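Local coordinates for Galactose/lactose metabolism regulatory protein GAL80 (Saccharomyces cerevisiae, PDB 3BTV) that represses the yeast galactose and lactose metabolic genes by binding the activator GAL4 and blocking its action when no inducing sugar is present, at residues 114-117 with 118-121; 138-141 with 142-146; 219-222 with 223-227; 257-260 with 261-265; 371-374 with 375-378. The protein carries 1 engineered substitution. All coordinates share one frame; numbering follows the deposited sequence.

Contact 1 (114-117 with 118-121); sequences KNNP and NLKY
A type I beta turn from Asn116 to Leu119, with an Asx turn formed by the side chain of Asn116 at its start, carries the chain from helix 102-112 into strand 121-125 of the Rossmann-fold region. The firm bond of the turn comes from a side chain: Asn118 N donates to Asn116 OD1 over 2.9 Å, with an N-H...O angle of 145°. The donor stands above the amide carbonyl plane, 45° out of it. CG of Asn116 lies anti to its own N (chi1 -176°), which turns the amide toward the N-H groups of Asn118 and Leu119. The same OD1 lies 3.4 Å from Asn118 CB, and ND2 packs at 3.8 Å against Leu119 CB, the two side chains crossing at about a right angle. ND2 has its own acceptor, the carbonyl of Ile90, so the amide is held at both ends. The turn's main-chain closure, Leu119 N to Asn116 O at 3.4 Å, is weak by comparison. Cut back to an alanine, Asn116 would lose its amide, which would probably leave Asn118 N and the Ile90 carbonyl without this partner and the turn resting on its weak closure. Further on, Lys120 doubles back through bends at chi2 and chi4, and its NZ makes weak bonds to Asn118 O (2.8 Å) and to Pro117 O (3.3 Å). Leu119 meanwhile packs on Ile93 and Val147. The turn thus probably owes much of its hold to one amide used as acceptor and donor together, while the ammonium group of an exposed lysine probably offsets the negative ends of two neighbouring carbonyls.

Contact 2 (138-141 with 142-146); sequences IYKA and AAERG
Ala142 opens the last turn of helix 132-143, the crossover helix of the beta-alpha-beta unit made with strands 121-125 and 148-152; its N donates to Ile138 O over 2.8 Å. Its methyl lies close to that same oxygen and touches Leu405 of helix 405-424. Ala143 follows with a nearly straight bond, N to Tyr139 O at 2.7 Å and 172°. Its CB comes to 4.0 Å from CE2 of the Tyr139 ring, meeting it at a slant; this ring is also covered by Leu405, Met406 and Leu409. Glu144 N still gives a helical bond to Lys140 O, 2.8 Å, although Glu144 is the first residue to leave helical backbone angles. With chi1 at 60°, its CG sits between N and the carbonyl carbon, and the chain folds back over the helix end instead of away from it. OE2 thereby lies 3.7 Å from Lys140 CG, touching the aliphatic part of the lysine; Lys140 NZ is turned off, 6.4 Å from OE2, so any attraction between the opposite charges is probably weak. Arg145 sets its CB 3.2 Å from Ala141 O and sends its guanidinium group away from the helix, NE bonding to Ser113 OG. The arginine side chain also touches Leu110 of helix 102-112. Gly146 takes a positive phi of 89°, at which a side chain would be jammed against the carbonyl oxygen of Arg145. Its N closes the type I beta turn that begins at Ala143 by bonding to Ala143 O at 3.0 Å.

Contact 3 (219-222 with 223-227); sequences DILQ and YMTSS
Hydrogen bonds between Asp219-Gln222 and Tyr223-Ser227 carry helix 209-225 to its C-terminal end, where a Schellman motif stops it. Tyr223 N to Asp219 O and Met224 N to Ile220 O are ordinary helical bonds, and Thr225 N to Leu221 O is a third. Leu221 O is gripped twice, by Thr225 N at 3.1 Å and by Thr225 OG1 at 3.0 Å, the two donors reaching it from opposite faces of its plane. The hydroxyl can fold back because chi1 of 64° tucks OG1 between the backbone N and the carbonyl carbon; CG2 stays beside the same carbonyl, 3.4 Å from Leu221 O, and the threonine side chain meets Ile176 and Ile179 of strand 176-184. The Schellman bonds come next: Ser227 N donates in the carbonyl plane, on a lone pair, to Gln222 O over 3.1 Å, while Ser226 N to Tyr223 O is weak at 3.4 Å. Ser226, with phi of 51°, is the residue that reverses the chain. Apolar contacts fill the flank: Met224, bent at its last torsion, brings CE to 4.3 Å from both Ile220 CG1 and Leu221 CD1, bridging adjacent helix residues. Close by the cap, Gln222 CB presses to 3.1 Å from Ser227 O. The polar ends have partners beyond the two segments: Asp219 forms a salt bridge with Arg156, Tyr223 OH bonds to the carbonyl of Asp398, and the tyrosine ring makes a cation-pi contact with Lys165. At this buried helix end, Leu221 O gains a second donor from the threonine hydroxyl beside its helical N-H, while Gln222 O is met by Ser227 N of the reversing backbone.

Contact 4 (257-260 with 261-265); sequences VPKT and VPDHL
Lys259 reaches forward over Val261 to Asp263, bridging the link between strand 255-258 and strand 264-271. Its CB points toward the residues ahead, and CG, placed anti to the backbone N (chi1 177°), runs across the valine at about a right angle. There CG lies 3.5 Å from Val261 CG2, tighter than usual for two carbons, and 3.4 Å from Val261 O. CD keeps to the same methyl at 3.8 Å. Bends at chi3 and chi4 then turn the chain, and CE passes 3.8 Å from Asp263 OD2. At the tip NZ does two things at once: it bonds to Val261 O over 2.7 Å, lying almost in line with that C=O, and forms a salt bridge with Asp263 OD2 at 2.9 Å, met on the anti side of the carboxylate and 18° out of its plane. Asn238 OD1 is a further acceptor. The carboxylate is itself fixed by the backbone N-H groups of Asn239 and Ile240, just where Asp263 and His264 form a classic beta bulge opposite Phe237. A methionine in place of Lys259 would probably leave the buried Asp263 carboxylate without its counter-charge and Val261 O without its donor. The ammonium group is thus surrounded by a carboxylate and neutral oxygen acceptors, which is likely to favour the charged forms of both Lys259 and Asp263 in this buried place.

Contact 5 (371-374 with 375-378); sequences LYQS and ISDF
The amide of Gln373 and the carboxylate of Asp377, one helical turn apart, lie at a slant with their planes 47° from each other. Farther along, the Phe378 ring has Ile375 O at its edge, in the ring plane, and makes an edge-to-face pair with Phe392. The Tyr372 ring is likewise in an edge-to-face pair, with Phe50, and its OH bonds to His39. The backbone carrying these groups is helical. Ser376 N donates to Tyr372 O at 3.2 Å and Asp377 N to Gln373 O at 3.1 Å, both close to the direction of the carbonyl bond. Phe378 N approaches Ser374 O differently, from 42° above the carbonyl plane, at 3.2 Å. Leu371 O takes two donors from the same face of its plane: Ile375 N at 3.1 Å and the hydroxyl Ser374 OG at 2.9 Å. A chi1 of 85° brings that hydroxyl back along the helix to the carbonyl three residues before. Ile375 N also has a weak bond to Tyr372 O, 3.0 Å, so this one N-H is shared by two carbonyls. CG1 of Ile375 lies 3.2 Å from Leu371 O, and the isoleucine goes on to meet Met92. Ser374 packs instead on Lys157 and Phe402. Carbonyl i to N-H i+4 bonds are the mark of an alpha-helix, and a serine hydroxyl bonded back to a carbonyl of the preceding turn is a common accompaniment; here helix 363-380 packs against strands 92-95 and 121-125 of the parallel Rossmann sheet and helix 39-45.

Overall arrangement
Contacts 1 and 2 meet at the ends of neighbouring Rossmann elements: their centres are 13 Å apart, and Arg145 NH2 packs 3.2 Å from Asn116 O. Contact 5 joins this group through Tyr121 OH, which lies 3.7 Å from Phe378 CE2, although its centre is about 19 Å from that of contact 1. Contacts 3 and 4 belong to the C-terminal region, their nearest atoms about 10 Å apart. Contact 3 comes within about 9 Å of contact 5 at the nearest atoms. Contact 4 lies across the chain's centre from contact 1, 41 Å between centres, and its His264 packs on Ser178 of the second subunit. None of the five includes the engineered substitution.

Contact 1 (114-117 with 118-121)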
loop_
_atom_site.group_PDB
_atom_site.type_symbol
_atom_site.label_atom_id
_atom_site.label_comp_id
_atom_site.label_asym_id
_atom_site.label_seq_id
_atom_site.Cartn_x
_atom_site.Cartn_y
_atom_site.Cartn_z
ATOM N N LYS B 114 -14.010 -43.179 13.449
ATOM C CA LYS B 114 -14.111 -44.349 12.591
ATOM C C LYS B 114 -15.239 -45.282 13.020
ATOM O O LYS B 114 -15.706 -46.096 12.228
ATOM C CB LYS B 114 -12.763 -45.070 12.502
ATOM C CG LYS B 114 -11.662 -44.167 11.947
ATOM C CD LYS B 114 -10.379 -44.918 11.621
ATOM C CE LYS B 114 -9.402 -44.009 10.875
ATOM N NZ LYS B 114 -8.106 -44.684 10.579
ATOM N N ASN B 115 -15.691 -45.132 14.264
ATOM C CA ASN B 115 -16.791 -45.937 14.800
ATOM C C ASN B 115 -18.162 -45.360 14.446
ATOM O O ASN B 115 -19.197 -45.888 14.861
ATOM C CB ASN B 115 -16.670 -46.071 16.322
ATOM C CG ASN B 115 -15.321 -46.608 16.757
ATOM O OD1 ASN B 115 -14.935 -46.478 17.918
ATOM N ND2 ASN B 115 -14.595 -47.213 15.823
ATOM N N ASN B 116 -18.160 -44.267 13.691
ATOM C CA ASN B 116 -19.398 -43.645 13.237
ATOM C C ASN B 116 -19.551 -43.733 11.724
ATOM O O ASN B 116 -18.994 -42.918 10.991
ATOM C CB ASN B 116 -19.461 -42.181 13.673
ATOM C CG ASN B 116 -20.773 -41.515 13.295
ATOM O OD1 ASN B 116 -21.667 -42.145 12.728
ATOM N ND2 ASN B 116 -20.894 -40.231 13.616
ATOM N N PRO B 117 -20.318 -44.726 11.256
ATOM C CA PRO B 117 -20.575 -44.970 9.832
ATOM C C PRO B 117 -21.388 -43.850 9.189
ATOM O O PRO B 117 -21.431 -43.739 7.961
ATOM C CB PRO B 117 -21.396 -46.267 9.843
ATOM C CG PRO B 117 -21.102 -46.899 11.164
ATOM C CD PRO B 117 -20.923 -45.762 12.108
ATOM N N ASN B 118 -22.023 -43.024 10.015
ATOM C CA ASN B 118 -22.897 -41.973 9.512
ATOM C C ASN B 118 -22.199 -40.624 9.315
ATOM O O ASN B 118 -22.728 -39.741 8.638
ATOM C CB ASN B 118 -24.106 -41.814 10.434
ATOM C CG ASN B 118 -24.831 -43.126 10.667
ATOM O OD1 ASN B 118 -25.188 -43.461 11.797
ATOM N ND2 ASN B 118 -25.040 -43.883 9.597
ATOM N N LEU B 119 -21.017 -40.462 9.904
ATOM C CA LEU B 119 -20.299 -39.196 9.792
ATOM C C LEU B 119 -20.058 -38.826 8.335
ATOM O O LEU B 119 -19.459 -39.590 7.577
ATOM C CB LEU B 119 -18.969 -39.230 10.550
ATOM C CG LEU B 119 -18.313 -37.848 10.684
ATOM C CD1 LEU B 119 -19.119 -36.950 11.612
ATOM C CD2 LEU B 119 -16.877 -37.953 11.161
ATOM N N LYS B 120 -20.527 -37.645 7.952
ATOM C CA LYS B 120 -20.396 -37.179 6.579
ATOM C C LYS B 120 -19.639 -35.860 6.506
ATOM O O LYS B 120 -19.041 -35.534 5.481
ATOM C CB LYS B 120 -21.780 -36.999 5.950
ATOM C CG LYS B 120 -22.627 -38.258 5.924
ATOM C CD LYS B 120 -22.045 -39.303 4.987
ATOM C CE LYS B 120 -22.886 -40.575 4.981
ATOM N NZ LYS B 120 -22.820 -41.307 6.278
ATOM N N TYR B 121 -19.667 -35.101 7.596
ATOM C CA TYR B 121 -19.138 -33.749 7.568
ATOM C C TYR B 121 -18.290 -33.379 8.766
ATOM O O TYR B 121 -18.621 -33.712 9.905
ATOM C CB TYR B 121 -20.282 -32.744 7.448
ATOM C CG TYR B 121 -21.148 -32.943 6.230
ATOM C CD1 TYR B 121 -22.412 -33.514 6.337
ATOM C CD2 TYR B 121 -20.703 -32.565 4.970
ATOM C CE1 TYR B 121 -23.210 -33.697 5.221
ATOM C CE2 TYR B 121 -21.492 -32.746 3.849
ATOM C CZ TYR B 121 -22.742 -33.312 3.979
ATOM O OH TYR B 121 -23.524 -33.491 2.861
#

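Contact 2 (138-141 with 142-146)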
loop_
_atom_site.group_PDB
_atom_site.type_symbol
_atom_site.label_atom_id
_atom_site.label_comp_id
_atom_site.label_asym_id
_atom_site.label_seq_id
_atom_site.Cartn_x
_atom_site.Cartn_y
_atom_site.Cartn_z
ATOM N N ILE B 138 -3.726 -32.343 9.962
ATOM C CA ILE B 138 -5.171 -32.374 10.107
ATOM C C ILE B 138 -5.819 -32.668 8.760
ATOM O O ILE B 138 -6.745 -33.482 8.677
ATOM C CB ILE B 138 -5.716 -31.039 10.660
ATOM C CG1 ILE B 138 -5.215 -30.823 12.094
ATOM C CG2 ILE B 138 -7.242 -31.037 10.620
ATOM C CD1 ILE B 138 -5.510 -29.450 12.656
ATOM N N TYR B 139 -5.345 -32.004 7.707
ATOM C CA TYR B 139 -5.909 -32.250 6.387
ATOM C C TYR B 139 -5.746 -33.715 6.042
ATOM O O TYR B 139 -6.713 -34.404 5.708
ATOM C CB TYR B 139 -5.278 -31.383 5.286
ATOM C CG TYR B 139 -5.957 -31.654 3.959
ATOM C CD1 TYR B 139 -7.201 -31.098 3.670
ATOM C CD2 TYR B 139 -5.389 -32.514 3.023
ATOM C CE1 TYR B 139 -7.849 -31.370 2.474
ATOM C CE2 TYR B 139 -6.028 -32.788 1.821
ATOM C CZ TYR B 139 -7.260 -32.219 1.558
ATOM O OH TYR B 139 -7.900 -32.486 0.371
ATOM N N LYS B 140 -4.514 -34.196 6.148
ATOM C CA LYS B 140 -4.214 -35.591 5.858
ATOM C C LYS B 140 -5.133 -36.540 6.626
ATOM O O LYS B 140 -5.739 -37.432 6.035
ATOM C CB LYS B 140 -2.740 -35.891 6.154
ATOM C CG LYS B 140 -2.229 -37.195 5.542
ATOM C CD LYS B 140 -0.909 -37.629 6.169
ATOM C CE LYS B 140 0.058 -36.459 6.301
ATOM N NZ LYS B 140 0.415 -35.835 4.991
ATOM N N ALA B 141 -5.258 -36.342 7.935
ATOM C CA ALA B 141 -6.129 -37.202 8.738
ATOM C C ALA B 141 -7.600 -37.094 8.312
ATOM O O ALA B 141 -8.326 -38.089 8.301
ATOM C CB ALA B 141 -5.970 -36.900 10.225
ATOM N N ALA B 142 -8.043 -35.889 7.960
ATOM C CA ALA B 142 -9.418 -35.709 7.509
ATOM C C ALA B 142 -9.630 -36.406 6.171
ATOM O O ALA B 142 -10.606 -37.124 5.976
ATOM C CB ALA B 142 -9.755 -34.227 7.389
ATOM N N ALA B 143 -8.704 -36.183 5.248
ATOM C CA ALA B 143 -8.790 -36.780 3.922
ATOM C C ALA B 143 -8.781 -38.305 4.000
ATOM O O ALA B 143 -9.627 -38.966 3.399
ATOM C CB ALA B 143 -7.660 -36.266 3.034
ATOM N N GLU B 144 -7.841 -38.866 4.755
ATOM C CA GLU B 144 -7.792 -40.318 4.923
ATOM C C GLU B 144 -8.942 -40.808 5.800
ATOM O O GLU B 144 -9.001 -41.978 6.172
ATOM C CB GLU B 144 -6.439 -40.775 5.483
ATOM C CG GLU B 144 -6.082 -40.207 6.848
ATOM C CD GLU B 144 -4.692 -40.620 7.304
ATOM O OE1 GLU B 144 -4.417 -41.836 7.345
ATOM O OE2 GLU B 144 -3.875 -39.730 7.624
ATOM N N ARG B 145 -9.854 -39.900 6.126
ATOM C CA ARG B 145 -11.052 -40.255 6.877
ATOM C C ARG B 145 -12.253 -40.313 5.938
ATOM O O ARG B 145 -13.254 -40.960 6.234
ATOM C CB ARG B 145 -11.308 -39.251 8.006
ATOM C CG ARG B 145 -12.573 -39.534 8.810
ATOM C CD ARG B 145 -12.602 -40.977 9.304
ATOM N NE ARG B 145 -13.873 -41.307 9.946
ATOM C CZ ARG B 145 -14.947 -41.759 9.304
ATOM N NH1 ARG B 145 -14.914 -41.933 7.992
ATOM N NH2 ARG B 145 -16.056 -42.038 9.980
ATOM N N GLY B 146 -12.149 -39.620 4.809
ATOM C CA GLY B 146 -13.170 -39.690 3.780
ATOM C C GLY B 146 -14.315 -38.700 3.904
ATOM O O GLY B 146 -15.109 -38.557 2.974
#

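Contact 3 (219-222 with 223-227)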
loop_
_atom_site.group_PDB
_atom_site.type_symbol
_atom_site.label_atom_id
_atom_site.label_comp_id
_atom_site.label_asym_id
_atom_site.label_seq_id
_atom_site.Cartn_x
_atom_site.Cartn_y
_atom_site.Cartn_z
ATOM N N ASP B 219 -8.067 -13.947 1.679
ATOM C CA ASP B 219 -8.802 -15.049 1.082
ATOM C C ASP B 219 -10.001 -14.556 0.282
ATOM O O ASP B 219 -10.251 -15.065 -0.804
ATOM C CB ASP B 219 -9.291 -16.071 2.111
ATOM C CG ASP B 219 -10.138 -17.155 1.464
ATOM O OD1 ASP B 219 -9.584 -17.962 0.685
ATOM O OD2 ASP B 219 -11.365 -17.177 1.693
ATOM N N ILE B 220 -10.765 -13.602 0.814
ATOM C CA ILE B 220 -11.893 -13.078 0.017
ATOM C C ILE B 220 -11.377 -12.336 -1.203
ATOM O O ILE B 220 -12.023 -12.329 -2.254
ATOM C CB ILE B 220 -12.890 -12.170 0.811
ATOM C CG1 ILE B 220 -12.207 -10.894 1.281
ATOM C CG2 ILE B 220 -13.521 -12.919 1.992
ATOM C CD1 ILE B 220 -13.163 -9.943 1.989
ATOM N N LEU B 221 -10.208 -11.715 -1.084
ATOM C CA LEU B 221 -9.664 -11.018 -2.246
ATOM C C LEU B 221 -9.451 -12.008 -3.378
ATOM O O LEU B 221 -9.857 -11.767 -4.514
ATOM C CB LEU B 221 -8.338 -10.310 -1.937
ATOM C CG LEU B 221 -7.843 -9.555 -3.172
ATOM C CD1 LEU B 221 -8.790 -8.359 -3.495
ATOM C CD2 LEU B 221 -6.416 -9.088 -2.998
ATOM N N GLN B 222 -8.812 -13.131 -3.061
ATOM C CA GLN B 222 -8.525 -14.148 -4.064
ATOM C C GLN B 222 -9.800 -14.770 -4.579
ATOM O O GLN B 222 -9.921 -15.073 -5.763
ATOM C CB GLN B 222 -7.635 -15.235 -3.473
ATOM C CG GLN B 222 -6.238 -14.744 -3.180
ATOM C CD GLN B 222 -5.458 -15.746 -2.354
ATOM O OE1 GLN B 222 -4.651 -16.501 -2.876
ATOM N NE2 GLN B 222 -5.719 -15.776 -1.061
ATOM N N TYR B 223 -10.758 -14.939 -3.681
ATOM C CA TYR B 223 -12.053 -15.488 -4.060
ATOM C C TYR B 223 -12.820 -14.561 -5.021
ATOM O O TYR B 223 -13.394 -15.020 -6.009
ATOM C CB TYR B 223 -12.879 -15.800 -2.808
ATOM C CG TYR B 223 -14.184 -16.519 -3.102
ATOM C CD1 TYR B 223 -14.187 -17.798 -3.655
ATOM C CD2 TYR B 223 -15.405 -15.920 -2.831
ATOM C CE1 TYR B 223 -15.368 -18.457 -3.922
ATOM C CE2 TYR B 223 -16.599 -16.578 -3.088
ATOM C CZ TYR B 223 -16.570 -17.837 -3.644
ATOM O OH TYR B 223 -17.747 -18.486 -3.916
ATOM N N MET B 224 -12.819 -13.260 -4.740
ATOM C CA MET B 224 -13.538 -12.277 -5.570
ATOM C C MET B 224 -12.908 -12.079 -6.944
ATOM O O MET B 224 -13.606 -11.835 -7.919
ATOM C CB MET B 224 -13.561 -10.909 -4.878
ATOM C CG MET B 224 -14.544 -10.785 -3.751
ATOM S SD MET B 224 -14.564 -9.089 -3.131
ATOM C CE MET B 224 -12.901 -8.904 -2.454
ATOM N N THR B 225 -11.581 -12.144 -7.011
ATOM C CA THR B 225 -10.896 -11.917 -8.260
ATOM C C THR B 225 -10.672 -13.236 -8.979
ATOM O O THR B 225 -10.173 -13.266 -10.094
ATOM C CB THR B 225 -9.528 -11.220 -8.050
ATOM O OG1 THR B 225 -8.657 -12.077 -7.292
ATOM C CG2 THR B 225 -9.707 -9.885 -7.321
ATOM N N SER B 226 -11.044 -14.333 -8.335
ATOM C CA SER B 226 -10.779 -15.663 -8.889
ATOM C C SER B 226 -9.315 -15.828 -9.302
ATOM O O SER B 226 -9.030 -16.289 -10.402
ATOM C CB SER B 226 -11.670 -15.942 -10.105
ATOM O OG SER B 226 -13.046 -15.889 -9.765
ATOM N N SER B 227 -8.386 -15.444 -8.436
ATOM C CA SER B 227 -6.967 -15.666 -8.721
ATOM C C SER B 227 -6.200 -15.918 -7.443
ATOM O O SER B 227 -6.521 -15.336 -6.407
ATOM C CB SER B 227 -6.347 -14.456 -9.426
ATOM O OG SER B 227 -4.986 -14.725 -9.748
#

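Contact 4 (257-260 with 261-265)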
loop_
_atom_site.group_PDB
_atom_site.type_symbol
_atom_site.label_atom_id
_atom_site.label_comp_id
_atom_site.label_asym_id
_atom_site.label_seq_id
_atom_site.Cartn_x
_atom_site.Cartn_y
_atom_site.Cartn_z
ATOM N N VAL B 257 1.700 -5.100 29.465
ATOM C CA VAL B 257 1.784 -6.547 29.267
ATOM C C VAL B 257 2.429 -6.863 27.920
ATOM O O VAL B 257 2.281 -6.103 26.965
ATOM C CB VAL B 257 0.407 -7.225 29.344
ATOM C CG1 VAL B 257 -0.079 -7.304 30.805
ATOM C CG2 VAL B 257 -0.607 -6.514 28.430
ATOM N N PRO B 258 3.138 -7.997 27.838
ATOM C CA PRO B 258 3.938 -8.281 26.646
ATOM C C PRO B 258 3.105 -8.871 25.515
ATOM O O PRO B 258 2.134 -9.598 25.750
ATOM C CB PRO B 258 4.958 -9.322 27.146
ATOM C CG PRO B 258 4.645 -9.548 28.626
ATOM C CD PRO B 258 3.248 -9.072 28.836
ATOM N N LYS B 259 3.489 -8.546 24.283
ATOM C CA LYS B 259 2.851 -9.115 23.109
ATOM C C LYS B 259 3.949 -9.684 22.225
ATOM O O LYS B 259 4.935 -9.004 21.937
ATOM C CB LYS B 259 2.068 -8.026 22.363
ATOM C CG LYS B 259 1.406 -8.464 21.059
ATOM C CD LYS B 259 0.527 -7.349 20.461
ATOM C CE LYS B 259 1.357 -6.147 19.959
ATOM N NZ LYS B 259 2.591 -6.541 19.181
ATOM N N THR B 260 3.803 -10.932 21.798
ATOM C CA THR B 260 4.754 -11.451 20.819
ATOM C C THR B 260 4.150 -11.588 19.418
ATOM O O THR B 260 4.865 -11.889 18.468
ATOM C CB THR B 260 5.366 -12.785 21.267
ATOM O OG1 THR B 260 4.318 -13.714 21.567
ATOM C CG2 THR B 260 6.239 -12.577 22.508
ATOM N N VAL B 261 2.840 -11.376 19.288
ATOM C CA VAL B 261 2.218 -11.334 17.957
ATOM C C VAL B 261 2.415 -9.960 17.274
ATOM O O VAL B 261 2.683 -8.958 17.939
ATOM C CB VAL B 261 0.722 -11.717 18.013
ATOM C CG1 VAL B 261 0.560 -13.143 18.537
ATOM C CG2 VAL B 261 -0.041 -10.739 18.879
ATOM N N PRO B 262 2.283 -9.905 15.935
ATOM C CA PRO B 262 2.594 -8.660 15.217
ATOM C C PRO B 262 1.595 -7.527 15.454
ATOM O O PRO B 262 0.424 -7.768 15.748
ATOM C CB PRO B 262 2.522 -9.080 13.745
ATOM C CG PRO B 262 2.628 -10.574 13.761
ATOM C CD PRO B 262 1.957 -11.002 15.008
ATOM N N ASP B 263 2.070 -6.295 15.314
ATOM C CA ASP B 263 1.207 -5.117 15.336
ATOM C C ASP B 263 1.130 -4.414 13.984
ATOM O O ASP B 263 0.451 -3.393 13.853
ATOM C CB ASP B 263 1.680 -4.115 16.382
ATOM C CG ASP B 263 3.179 -4.043 16.466
ATOM O OD1 ASP B 263 3.799 -3.508 15.526
ATOM O OD2 ASP B 263 3.730 -4.544 17.470
ATOM N N HIS B 264 1.837 -4.926 12.983
ATOM C CA HIS B 264 1.675 -4.373 11.626
ATOM C C HIS B 264 2.120 -5.351 10.569
ATOM O O HIS B 264 3.069 -6.105 10.769
ATOM C CB HIS B 264 2.460 -3.080 11.443
ATOM C CG HIS B 264 1.863 -2.153 10.432
ATOM N ND1 HIS B 264 2.145 -2.234 9.084
ATOM C CD2 HIS B 264 1.006 -1.117 10.570
ATOM C CE1 HIS B 264 1.488 -1.287 8.436
ATOM N NE2 HIS B 264 0.799 -0.580 9.320
ATOM N N LEU B 265 1.423 -5.327 9.442
ATOM C CA LEU B 265 1.772 -6.146 8.303
ATOM C C LEU B 265 1.803 -5.264 7.064
ATOM O O LEU B 265 0.835 -4.534 6.774
ATOM C CB LEU B 265 0.753 -7.281 8.107
ATOM C CG LEU B 265 0.877 -8.042 6.769
ATOM C CD1 LEU B 265 2.145 -8.879 6.712
ATOM C CD2 LEU B 265 -0.337 -8.913 6.483
#

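Contact 5 (371-374 with 375-378)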
loop_
_atom_site.group_PDB
_atom_site.type_symbol
_atom_site.label_atom_id
_atom_site.label_comp_id
_atom_site.label_asym_id
_atom_site.label_seq_id
_atom_site.Cartn_x
_atom_site.Cartn_y
_atom_site.Cartn_z
ATOM N N LEU B 371 -23.454 -19.621 5.272
ATOM C CA LEU B 371 -22.569 -20.774 5.121
ATOM C C LEU B 371 -23.336 -22.074 5.411
ATOM O O LEU B 371 -23.271 -23.036 4.645
ATOM C CB LEU B 371 -21.362 -20.643 6.054
ATOM C CG LEU B 371 -20.385 -21.817 6.085
ATOM C CD1 LEU B 371 -19.947 -22.192 4.671
ATOM C CD2 LEU B 371 -19.185 -21.478 6.964
ATOM N N TYR B 372 -24.058 -22.094 6.526
ATOM C CA TYR B 372 -24.900 -23.235 6.874
ATOM C C TYR B 372 -25.913 -23.508 5.775
ATOM O O TYR B 372 -26.110 -24.651 5.375
ATOM C CB TYR B 372 -25.628 -23.000 8.198
ATOM C CG TYR B 372 -24.865 -23.511 9.395
ATOM C CD1 TYR B 372 -23.953 -22.702 10.054
ATOM C CD2 TYR B 372 -25.045 -24.814 9.856
ATOM C CE1 TYR B 372 -23.242 -23.170 11.136
ATOM C CE2 TYR B 372 -24.339 -25.291 10.945
ATOM C CZ TYR B 372 -23.437 -24.461 11.578
ATOM O OH TYR B 372 -22.723 -24.913 12.659
ATOM N N GLN B 373 -26.544 -22.450 5.284
ATOM C CA GLN B 373 -27.528 -22.586 4.220
ATOM C C GLN B 373 -26.907 -23.256 2.995
ATOM O O GLN B 373 -27.487 -24.178 2.419
ATOM C CB GLN B 373 -28.118 -21.221 3.851
ATOM C CG GLN B 373 -29.260 -21.276 2.853
ATOM C CD GLN B 373 -30.559 -21.763 3.473
ATOM O OE1 GLN B 373 -31.030 -22.863 3.178
ATOM N NE2 GLN B 373 -31.140 -20.947 4.348
ATOM N N SER B 374 -25.718 -22.805 2.609
ATOM C CA SER B 374 -25.059 -23.341 1.426
ATOM C C SER B 374 -24.707 -24.818 1.625
ATOM O O SER B 374 -24.603 -25.582 0.662
ATOM C CB SER B 374 -23.821 -22.509 1.056
ATOM O OG SER B 374 -22.670 -22.924 1.773
ATOM N N ILE B 375 -24.547 -25.221 2.880
ATOM C CA ILE B 375 -24.236 -26.609 3.191
ATOM C C ILE B 375 -25.432 -27.528 2.924
ATOM O O ILE B 375 -25.328 -28.482 2.153
ATOM C CB ILE B 375 -23.769 -26.771 4.646
ATOM C CG1 ILE B 375 -22.411 -26.099 4.844
ATOM C CG2 ILE B 375 -23.677 -28.254 5.012
ATOM C CD1 ILE B 375 -21.850 -26.232 6.250
ATOM N N SER B 376 -26.567 -27.233 3.550
ATOM C CA SER B 376 -27.759 -28.052 3.371
ATOM C C SER B 376 -28.220 -28.069 1.915
ATOM O O SER B 376 -28.668 -29.094 1.417
ATOM C CB SER B 376 -28.893 -27.578 4.282
ATOM O OG SER B 376 -29.511 -26.418 3.771
ATOM N N ASP B 377 -28.104 -26.934 1.237
ATOM C CA ASP B 377 -28.485 -26.850 -0.166
ATOM C C ASP B 377 -27.652 -27.797 -1.012
ATOM O O ASP B 377 -28.144 -28.388 -1.969
ATOM C CB ASP B 377 -28.338 -25.423 -0.674
ATOM C CG ASP B 377 -29.424 -24.514 -0.153
ATOM O OD1 ASP B 377 -30.174 -24.946 0.749
ATOM O OD2 ASP B 377 -29.531 -23.374 -0.645
ATOM N N PHE B 378 -26.379 -27.919 -0.663
ATOM C CA PHE B 378 -25.531 -28.931 -1.263
ATOM C C PHE B 378 -26.050 -30.288 -0.832
ATOM O O PHE B 378 -26.210 -31.201 -1.641
ATOM C CB PHE B 378 -24.088 -28.755 -0.792
ATOM C CG PHE B 378 -23.216 -29.972 -0.998
ATOM C CD1 PHE B 378 -22.823 -30.362 -2.274
ATOM C CD2 PHE B 378 -22.764 -30.708 0.088
ATOM C CE1 PHE B 378 -22.012 -31.477 -2.463
ATOM C CE2 PHE B 378 -21.949 -31.824 -0.095
ATOM C CZ PHE B 378 -21.576 -32.207 -1.373
#